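Local coordinates for protein hypoxanthine-guanine phosphoribosyltransferase (HGPRT) (PDB 5IPF) that probably catalyses the transfer of a phosphoribosyl group from PRPP to hypoxanthine or guanine, giving IMP or GMP in purine salvage, at residues Ile161-Lys166 and Lys191-Arg196. Sequence-based numbering, arbitrary orientation.
Sequences IIDTGK and KRTSPR. With IMP (inosinic acid), chain E.
Lys191 N donates a hydrogen bond to Ile162 O (2.9 Å, N-H...O angle 165°), the single backbone bond across this contact.

The side chains of Lys191 and Asp163 cross, with carboxylate OD1 over the lysine methylenes, 3.4 Å from Lys191 CD. Asp163 OD2 and Lys191 NZ stand 4.0 Å apart, beyond a salt bridge, though their charges probably attract. Ile161 CD1 packs loosely on Lys191 CG.

Both segments bind IMP. The Lys191 chain is extended beyond CG, which carries NZ to a weak hydrogen bond with purine O6 (3.1 Å). Ile161 lies against the base, its CG2 3.5 Å from IMP C4. The 163-165 turn holds the phosphate, as the PRPP-binding loop does in this family. Asp163 N and Gly165 N both donate to IMP O1P. Thr164 N donates to IMP O2P (2.8 Å). Gly165 is the N-cap of helix 166-175, whose N-terminal end probably helps to stabilise the phosphate charge. Thr167 OG1 of that helix is also hydrogen-bonded to IMP.

In the fold, strand 161-162 pairs in parallel with strand 189-191. Ile162 also has a backbone hydrogen bond with Leu189, and Arg192 one with Val208 of the next strand, 203-208.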
loop_
_atom_site.group_PDB
_atom_site.type_symbol
_atom_site.label_atom_id
_atom_site.label_comp_id
_atom_site.label_asym_id
_atom_site.label_seq_id
_atom_site.Cartn_x
_atom_site.Cartn_y
_atom_site.Cartn_z
ATOM N N ILE A 161 -20.082 11.741 2.683
ATOM C CA ILE A 161 -21.299 10.948 2.537
ATOM C C ILE A 161 -22.470 11.889 2.290
ATOM O O ILE A 161 -22.514 13.002 2.822
ATOM C CB ILE A 161 -21.529 10.049 3.780
ATOM C CG1 ILE A 161 -22.735 9.131 3.575
ATOM C CG2 ILE A 161 -21.697 10.892 5.034
ATOM C CD1 ILE A 161 -22.922 8.114 4.676
ATOM N N ILE A 162 -23.417 11.438 1.470
ATOM C CA ILE A 162 -24.639 12.173 1.163
ATOM C C ILE A 162 -25.812 11.439 1.799
ATOM O O ILE A 162 -25.943 10.217 1.647
ATOM C CB ILE A 162 -24.845 12.316 -0.356
ATOM C CG1 ILE A 162 -23.663 13.046 -0.996
ATOM C CG2 ILE A 162 -26.145 13.049 -0.658
ATOM C CD1 ILE A 162 -23.531 14.478 -0.559
ATOM N N ASP A 163 -26.666 12.180 2.505
ATOM C CA ASP A 163 -27.850 11.592 3.119
ATOM C C ASP A 163 -29.108 12.308 2.642
ATOM O O ASP A 163 -29.800 11.826 1.740
ATOM C CB ASP A 163 -27.747 11.644 4.645
ATOM C CG ASP A 163 -28.962 11.050 5.337
ATOM O OD1 ASP A 163 -29.679 10.243 4.707
ATOM O OD2 ASP A 163 -29.195 11.385 6.518
ATOM N N THR A 164 -29.412 13.458 3.245
ATOM C CA THR A 164 -30.573 14.229 2.818
ATOM C C THR A 164 -30.274 15.038 1.562
ATOM O O THR A 164 -31.117 15.127 0.664
ATOM C CB THR A 164 -31.039 15.154 3.943
ATOM O OG1 THR A 164 -30.072 16.194 4.142
ATOM C CG2 THR A 164 -31.205 14.371 5.238
ATOM N N GLY A 165 -29.084 15.634 1.483
ATOM C CA GLY A 165 -28.676 16.400 0.322
ATOM C C GLY A 165 -28.634 17.901 0.511
ATOM O O GLY A 165 -28.214 18.607 -0.413
ATOM N N LYS A 166 -29.050 18.421 1.668
ATOM C CA LYS A 166 -29.051 19.867 1.869
ATOM C C LYS A 166 -27.651 20.395 2.163
ATOM O O LYS A 166 -27.271 21.463 1.664
ATOM C CB LYS A 166 -30.008 20.243 3.002
ATOM N N LYS A 191 -26.350 7.432 0.977
ATOM C CA LYS A 191 -27.351 6.706 1.744
ATOM C C LYS A 191 -28.591 6.449 0.898
ATOM O O LYS A 191 -29.079 7.345 0.202
ATOM C CB LYS A 191 -27.731 7.486 3.003
ATOM C CG LYS A 191 -26.956 7.084 4.243
ATOM C CD LYS A 191 -27.439 7.859 5.455
ATOM C CE LYS A 191 -26.794 7.356 6.734
ATOM N NZ LYS A 191 -27.227 8.145 7.922
ATOM N N ARG A 192 -29.097 5.221 0.962
ATOM C CA ARG A 192 -30.342 4.868 0.294
ATOM C C ARG A 192 -31.514 5.366 1.133
ATOM O O ARG A 192 -31.725 4.900 2.258
ATOM C CB ARG A 192 -30.422 3.358 0.091
ATOM C CG ARG A 192 -31.103 2.923 -1.193
ATOM C CD ARG A 192 -31.008 1.419 -1.327
ATOM N NE ARG A 192 -29.720 0.945 -0.832
ATOM C CZ ARG A 192 -29.458 -0.316 -0.512
ATOM N NH1 ARG A 192 -30.395 -1.245 -0.631
ATOM N NH2 ARG A 192 -28.257 -0.644 -0.066
ATOM N N THR A 193 -32.268 6.315 0.589
ATOM C CA THR A 193 -33.369 6.954 1.292
ATOM C C THR A 193 -34.693 6.506 0.685
ATOM O O THR A 193 -34.765 6.155 -0.495
ATOM C CB THR A 193 -33.230 8.483 1.226
ATOM O OG1 THR A 193 -31.964 8.865 1.774
ATOM C CG2 THR A 193 -34.330 9.184 2.011
ATOM N N SER A 194 -35.733 6.485 1.514
ATOM C CA SER A 194 -37.087 6.219 1.043
ATOM C C SER A 194 -37.962 7.454 1.271
ATOM O O SER A 194 -38.260 7.799 2.415
ATOM C CB SER A 194 -37.677 5.000 1.753
ATOM O OG SER A 194 -38.514 4.259 0.882
ATOM N N PRO A 195 -38.367 8.129 0.181
ATOM C CA PRO A 195 -38.061 7.777 -1.209
ATOM C C PRO A 195 -36.636 8.149 -1.603
ATOM O O PRO A 195 -35.973 8.863 -0.850
ATOM C CB PRO A 195 -39.073 8.602 -2.002
ATOM C CG PRO A 195 -39.265 9.819 -1.170
ATOM C CD PRO A 195 -39.182 9.355 0.265
ATOM N N ARG A 196 -36.178 7.659 -2.755
ATOM C CA ARG A 196 -34.806 7.905 -3.181
ATOM C C ARG A 196 -34.531 9.401 -3.255
ATOM O O ARG A 196 -35.390 10.188 -3.663
ATOM C CB ARG A 196 -34.544 7.248 -4.536
HETATM P P IMP E . -26.900 15.711 4.225
HETATM O O1P IMP E . -26.596 15.279 2.810
HETATM O O2P IMP E . -27.791 14.834 5.071
HETATM O O3P IMP E . -27.539 17.078 4.155
HETATM O "O5'" IMP E . -25.514 15.829 5.006
HETATM C "C5'" IMP E . -25.360 15.239 6.293
HETATM C "C4'" IMP E . -24.102 15.689 6.999
HETATM O "O4'" IMP E . -23.824 14.775 8.081
HETATM C "C3'" IMP E . -22.835 15.724 6.163
HETATM O "O3'" IMP E . -21.914 16.653 6.735
HETATM C "C2'" IMP E . -22.288 14.305 6.317
HETATM O "O2'" IMP E . -20.882 14.212 6.224
HETATM C "C1'" IMP E . -22.789 13.879 7.709
HETATM N N9 IMP E . -23.346 12.522 7.730
HETATM C C8 IMP E . -24.511 12.131 7.123
HETATM N N7 IMP E . -24.705 10.816 7.355
HETATM C C5 IMP E . -23.681 10.356 8.106
HETATM C C6 IMP E . -23.397 9.096 8.617
HETATM O O6 IMP E . -24.188 8.167 8.450
HETATM N N1 IMP E . -22.254 8.910 9.367
HETATM C C2 IMP E . -21.406 9.973 9.602
HETATM N N3 IMP E . -21.696 11.222 9.090
HETATM C C4 IMP E . -22.817 11.415 8.351
#